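Local coordinates for enoyl-[acyl-carrier-protein] reductase [FMN] (Thermotoga maritima, PDB 5GVJ) that probably reduces enoyl-acyl-carrier-protein intermediates with NADH in bacterial fatty-acid synthesis, using an FMN cofactor, at residues 5-8 against 9-13; 126-130 against 131-135; 292-295 against 296-300. The protein carries 1 engineered substitution. One frame throughout, in Å; residues are numbered along the deposited sequence.

Contact 1: residues 5-8 against 9-13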
# COMPACT_ATOMS: atom_id res chain seq x y z
N THR A 5 21.18 7.12 5.30
CA THR A 5 20.67 5.79 5.61
C THR A 5 21.72 4.76 5.22
O THR A 5 22.71 5.07 4.57
CB THR A 5 19.36 5.47 4.89
OG1 THR A 5 19.64 5.09 3.54
CG2 THR A 5 18.40 6.67 4.89
N ARG A 6 21.48 3.50 5.61
CA ARG A 6 22.37 2.44 5.13
C ARG A 6 22.46 2.42 3.61
O ARG A 6 23.49 2.00 3.05
CB ARG A 6 21.91 1.07 5.63
CG ARG A 6 22.02 0.88 7.13
CD ARG A 6 21.09 -0.26 7.60
NE ARG A 6 21.62 -1.56 7.31
CZ ARG A 6 20.90 -2.66 7.15
NH1 ARG A 6 19.56 -2.66 7.18
NH2 ARG A 6 21.55 -3.78 6.91
N VAL A 7 21.41 2.87 2.91
CA VAL A 7 21.44 2.80 1.45
C VAL A 7 22.33 3.89 0.88
O VAL A 7 23.10 3.64 -0.06
CB VAL A 7 20.02 2.85 0.87
CG1 VAL A 7 20.08 2.99 -0.66
CG2 VAL A 7 19.25 1.59 1.26
N THR A 8 22.26 5.11 1.42
CA THR A 8 23.18 6.12 0.90
C THR A 8 24.63 5.75 1.21
O THR A 8 25.54 6.05 0.42
CB THR A 8 22.84 7.51 1.46
OG1 THR A 8 23.03 7.55 2.88
CG2 THR A 8 21.41 7.87 1.14
N ASP A 9 24.87 5.07 2.33
CA ASP A 9 26.22 4.59 2.63
C ASP A 9 26.63 3.48 1.67
O ASP A 9 27.72 3.51 1.11
CB ASP A 9 26.30 4.09 4.07
CG ASP A 9 26.23 5.22 5.07
OD1 ASP A 9 26.75 6.31 4.75
OD2 ASP A 9 25.67 5.00 6.17
N LEU A 10 25.75 2.49 1.49
CA LEU A 10 26.05 1.38 0.60
C LEU A 10 26.34 1.86 -0.81
O LEU A 10 27.32 1.43 -1.44
CB LEU A 10 24.88 0.41 0.57
CG LEU A 10 24.97 -0.77 -0.39
CD1 LEU A 10 26.07 -1.72 0.07
CD2 LEU A 10 23.62 -1.49 -0.44
N LEU A 11 25.50 2.74 -1.33
CA LEU A 11 25.58 3.15 -2.72
C LEU A 11 26.48 4.36 -2.93
O LEU A 11 26.74 4.73 -4.08
CB LEU A 11 24.18 3.45 -3.25
CG LEU A 11 23.42 2.33 -3.97
CD1 LEU A 11 23.83 0.95 -3.53
CD2 LEU A 11 21.92 2.53 -3.86
N GLU A 12 26.96 4.98 -1.85
CA GLU A 12 27.82 6.16 -1.90
C GLU A 12 27.16 7.30 -2.66
O GLU A 12 27.78 7.98 -3.48
CB GLU A 12 29.19 5.81 -2.50
CG GLU A 12 29.98 4.84 -1.64
CD GLU A 12 31.30 4.44 -2.28
OE1 GLU A 12 31.28 3.77 -3.33
OE2 GLU A 12 32.36 4.79 -1.73
N ILE A 13 25.87 7.52 -2.39
CA ILE A 13 25.12 8.63 -2.95
C ILE A 13 24.65 9.51 -1.81
O ILE A 13 24.69 9.14 -0.64
CB ILE A 13 23.93 8.16 -3.81
CG1 ILE A 13 22.97 7.33 -2.95
CG2 ILE A 13 24.42 7.35 -4.98
CD1 ILE A 13 21.84 6.71 -3.75
O HOH W 1 25.58 8.15 3.34
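Val7 and Leu11 run side by side on the packed face of the short helix 6-11, CG1 of Val7 lying 3.7 Å from CD2 of Leu11. Val7 CG1 stands opposite its own backbone N (chi1 171°), which turns it along the helix toward the next turn. Branched aliphatic side chains suit this face, because Val7 rests on Pro166 and Leu11 on Ile116 of strand 114-119, at the N-terminal end of the barrel. Both helix ends are finished precisely. Thr5 is the N-cap: its OG1 takes the N-H of Val7 at 2.9 Å and, weakly, that of Thr8, while also bonding Glu188 O. At the other end Glu12 adopts positive phi as the C-prime residue of a Schellman motif, and Ile13 N reaches Thr8 O at 3.2 Å in the carbonyl plane, on a lone pair. The looser, wet side carries Asp9. There a water joins Asp9 OD1 (2.6 Å, the water donating) to Thr8 OG1 (2.7 Å), and Arg4 forms a salt bridge with OD1. The salt bridge to Arg4 and the donating water are likely to favour the charged form of Asp9.

Contact 2: residues 126-130 against 131-135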
# COMPACT_ATOMS: atom_id res chain seq x y z
N ARG A 126 14.29 -13.34 0.97
CA ARG A 126 15.21 -14.13 1.79
C ARG A 126 16.16 -14.95 0.94
O ARG A 126 17.33 -15.11 1.29
CB ARG A 126 14.44 -15.04 2.74
CG ARG A 126 13.53 -14.33 3.70
CD ARG A 126 13.10 -15.32 4.75
NE ARG A 126 12.05 -16.17 4.22
CZ ARG A 126 10.75 -15.92 4.35
NH1 ARG A 126 10.34 -14.87 5.05
NH2 ARG A 126 9.86 -16.75 3.80
N MET A 127 15.68 -15.47 -0.20
CA MET A 127 16.55 -16.25 -1.08
C MET A 127 17.70 -15.40 -1.62
O MET A 127 18.86 -15.84 -1.61
CB MET A 127 15.72 -16.82 -2.23
CG MET A 127 14.67 -17.84 -1.78
SD MET A 127 13.93 -18.76 -3.15
CE MET A 127 12.82 -17.58 -3.89
N VAL A 128 17.41 -14.19 -2.10
CA VAL A 128 18.48 -13.40 -2.71
C VAL A 128 19.42 -12.86 -1.64
O VAL A 128 20.63 -12.72 -1.88
CB VAL A 128 17.90 -12.28 -3.60
CG1 VAL A 128 17.05 -12.86 -4.72
CG2 VAL A 128 17.09 -11.30 -2.78
N GLU A 129 18.91 -12.57 -0.43
CA GLU A 129 19.82 -12.27 0.68
C GLU A 129 20.82 -13.40 0.89
O GLU A 129 22.03 -13.16 0.99
CB GLU A 129 19.05 -12.01 1.98
CG GLU A 129 20.00 -11.64 3.11
CD GLU A 129 19.32 -11.34 4.43
OE1 GLU A 129 19.71 -10.37 5.10
OE2 GLU A 129 18.40 -12.08 4.80
N ARG A 130 20.32 -14.64 0.95
CA ARG A 130 21.19 -15.80 1.15
C ARG A 130 22.26 -15.89 0.06
O ARG A 130 23.42 -16.20 0.34
CB ARG A 130 20.35 -17.08 1.18
CG ARG A 130 20.21 -17.73 2.54
CD ARG A 130 19.38 -19.02 2.47
NE ARG A 130 17.94 -18.78 2.64
CZ ARG A 130 17.02 -19.02 1.71
NH1 ARG A 130 17.36 -19.53 0.53
NH2 ARG A 130 15.74 -18.75 1.96
N ALA A 131 21.87 -15.60 -1.18
CA ALA A 131 22.75 -15.69 -2.33
C ALA A 131 23.68 -14.48 -2.48
O ALA A 131 24.46 -14.44 -3.44
CB ALA A 131 21.90 -15.85 -3.60
N GLY A 132 23.62 -13.51 -1.58
CA GLY A 132 24.59 -12.44 -1.52
C GLY A 132 24.11 -11.05 -1.93
O GLY A 132 24.94 -10.15 -2.07
N ALA A 133 22.82 -10.84 -2.12
CA ALA A 133 22.36 -9.51 -2.51
C ALA A 133 22.78 -8.47 -1.47
O ALA A 133 22.79 -8.74 -0.26
CB ALA A 133 20.84 -9.51 -2.69
N ASP A 134 23.13 -7.28 -1.96
CA ASP A 134 23.52 -6.19 -1.07
C ASP A 134 22.32 -5.47 -0.49
O ASP A 134 22.41 -4.91 0.60
CB ASP A 134 24.41 -5.19 -1.81
CG ASP A 134 25.73 -5.81 -2.24
OD1 ASP A 134 26.63 -5.93 -1.38
OD2 ASP A 134 25.85 -6.19 -3.42
N ALA A 135 21.21 -5.46 -1.22
CA ALA A 135 19.97 -4.85 -0.77
C ALA A 135 18.88 -5.42 -1.66
O ALA A 135 19.16 -6.13 -2.62
CB ALA A 135 20.02 -3.31 -0.87
O HOH W 2 23.46 -10.78 1.32
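A Schellman motif ends helix 122-130 and turns the chain toward strand 136-139. Its two characteristic bonds are Ala133 N to Val128 O, 2.9 Å and nearly straight at 167°, and Gly132 N to Glu129 O, 3.0 Å, in which the donor stands well above the carbonyl plane rather than on a lone pair. One residue earlier, Ala131 N still makes an ordinary helical bond to Met127 O. Gly132 reverses the chain with a phi of 110°; at its backbone angles a side chain would be jammed against the carbonyl oxygen of Ala131, which explains the glycine. The turn brings Ala133 back over the last helical turn, where its methyl meets the flank of Val128, CB to CB 4.1 Å, the apolar pairing that commonly accompanies this motif. Chi1 of -60° puts Val128 CG2 between its backbone N and carbonyl carbon, 4.2 Å from Ala133 CB. A methyl fits there, with CB also 3.3 Å from Val128 O. On the polar side a water donates to both Glu129 O (2.8 Å) and Ala133 O (2.7 Å), tying the helix end to the departing chain. The carboxylate of Glu129 leads away to the backbone N-H groups of Asn164 and Ile165. Val128 and Ala133 together lie on Pro117 of strand 114-119, while Ala131 packs on Thr102 and Ile105 of helix 102-110, whose Lys109 bonds Gly132 O.

Contact 3: residues 292-295 against 296-300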
# COMPACT_ATOMS: atom_id res chain seq x y z
N GLN A 292 14.14 19.86 -8.35
CA GLN A 292 13.03 20.26 -7.49
C GLN A 292 12.36 19.05 -6.86
O GLN A 292 11.99 19.07 -5.68
CB GLN A 292 12.02 21.07 -8.28
CG GLN A 292 10.98 21.77 -7.41
CD GLN A 292 11.63 22.78 -6.47
OE1 GLN A 292 11.41 22.75 -5.26
NE2 GLN A 292 12.46 23.66 -7.03
N ILE A 293 12.14 17.99 -7.65
CA ILE A 293 11.55 16.76 -7.11
C ILE A 293 12.30 16.31 -5.86
O ILE A 293 11.70 16.03 -4.82
CB ILE A 293 11.54 15.65 -8.18
CG1 ILE A 293 10.58 16.00 -9.31
CG2 ILE A 293 11.19 14.28 -7.53
CD1 ILE A 293 10.67 15.03 -10.52
N ILE A 294 13.62 16.23 -5.95
CA ILE A 294 14.40 15.74 -4.82
C ILE A 294 14.36 16.73 -3.66
O ILE A 294 14.28 16.33 -2.50
CB ILE A 294 15.85 15.42 -5.27
CG1 ILE A 294 15.84 14.26 -6.27
CG2 ILE A 294 16.75 15.11 -4.05
CD1 ILE A 294 17.17 13.98 -6.93
N GLU A 295 14.39 18.04 -3.96
CA GLU A 295 14.27 19.04 -2.90
C GLU A 295 12.93 18.93 -2.17
O GLU A 295 12.88 19.00 -0.93
CB GLU A 295 14.41 20.45 -3.47
CG GLU A 295 15.82 20.83 -3.88
CD GLU A 295 15.84 22.04 -4.80
OE1 GLU A 295 14.88 22.85 -4.76
OE2 GLU A 295 16.82 22.17 -5.57
N ASP A 296 11.84 18.80 -2.92
CA ASP A 296 10.52 18.75 -2.29
C ASP A 296 10.35 17.46 -1.48
O ASP A 296 9.70 17.48 -0.42
CB ASP A 296 9.43 18.85 -3.35
CG ASP A 296 9.45 20.17 -4.10
OD1 ASP A 296 10.00 21.17 -3.59
OD2 ASP A 296 8.89 20.19 -5.21
N ILE A 297 10.88 16.34 -1.98
CA ILE A 297 10.81 15.08 -1.22
C ILE A 297 11.45 15.26 0.15
O ILE A 297 10.87 14.91 1.18
CB ILE A 297 11.52 13.93 -1.97
CG1 ILE A 297 10.87 13.58 -3.31
CG2 ILE A 297 11.63 12.69 -1.08
CD1 ILE A 297 9.42 13.78 -3.35
N LEU A 298 12.68 15.77 0.16
CA LEU A 298 13.44 15.88 1.40
C LEU A 298 12.77 16.83 2.38
O LEU A 298 12.72 16.56 3.59
CB LEU A 298 14.87 16.34 1.08
CG LEU A 298 15.93 15.28 0.75
CD1 LEU A 298 15.36 14.08 0.03
CD2 LEU A 298 17.07 15.88 -0.07
N LYS A 299 12.23 17.94 1.88
CA LYS A 299 11.58 18.90 2.75
C LYS A 299 10.34 18.30 3.39
O LYS A 299 10.13 18.40 4.60
CB LYS A 299 11.21 20.16 1.95
CG LYS A 299 10.56 21.26 2.77
CD LYS A 299 10.46 22.55 1.95
CE LYS A 299 9.78 23.67 2.72
NZ LYS A 299 8.35 23.35 3.01
N GLU A 300 9.51 17.64 2.58
CA GLU A 300 8.28 17.06 3.09
C GLU A 300 8.56 15.86 3.98
O GLU A 300 7.84 15.64 4.96
CB GLU A 300 7.38 16.67 1.92
CG GLU A 300 6.03 16.10 2.35
CD GLU A 300 5.08 15.91 1.17
OE1 GLU A 300 4.43 16.89 0.77
OE2 GLU A 300 4.99 14.78 0.65
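Four consecutive i to i+4 bonds, from Asp296 N to Gln292 O (2.8 Å) through Lys299 N to Glu295 O (3.1 Å), carry the backbone as an unbroken alpha helix. It belongs to the long, amphipathic C-terminal helix 290-309, packed against the outside of the barrel. On the buried face Ile294 and Leu298 point the same way, with CG2 of the isoleucine 4.1 Å from CD2 of the leucine. Ile293 and Ile297 make a second, looser pair, CG2 to CG1 4.3 Å. Aliphatic residues fit here because Ile297 and Leu298 cover Ile17 of strand 17-18, and Ile293 and Ile294 meet Phe196 of helix 193-197. The other face is polar: Lys299 reaches Glu303 one turn on, and Glu300 pairs with Arg161 of the second subunit. Gln292 bends at chi2 (62°) and brings its amide obliquely across the Asp296 carboxylate, the planes 40° apart. Were an alanine here, the CG methylene and amide gone, the Asp296 carboxylate would probably lose its packing partner and be held mainly by Lys288. With CG anti to its carbonyl carbon (chi1 -63°), the Asp296 carboxylate turns back toward Gln292, OD2 lying 3.4 Å from Gln292 CG and salt-bridged to Lys288 NZ.

In the fold
The three contacts follow one another along the chain and fall on separate parts of a TIM-barrel fold. Helix 6-11 covers the N-terminal end of the barrel, the turn after helix 122-130 feeds strand 136-139, and helix 290-309 lies outside against strand 17-18. Contacts 1 and 2 have centres about 17 Å apart yet touch, Leu10 CD2 lying 4.1 Å from Ala135 CB. Contact 3 is separate, its nearest atoms about 9 Å from contact 1 and 18 Å from contact 2. Side chains of contacts 1 and 3 approach those of FMN-binding residues, Val7 about 9 Å from Gln191 and Ile293 about 10 Å from Thr194, whereas contact 2 lies away from known sites.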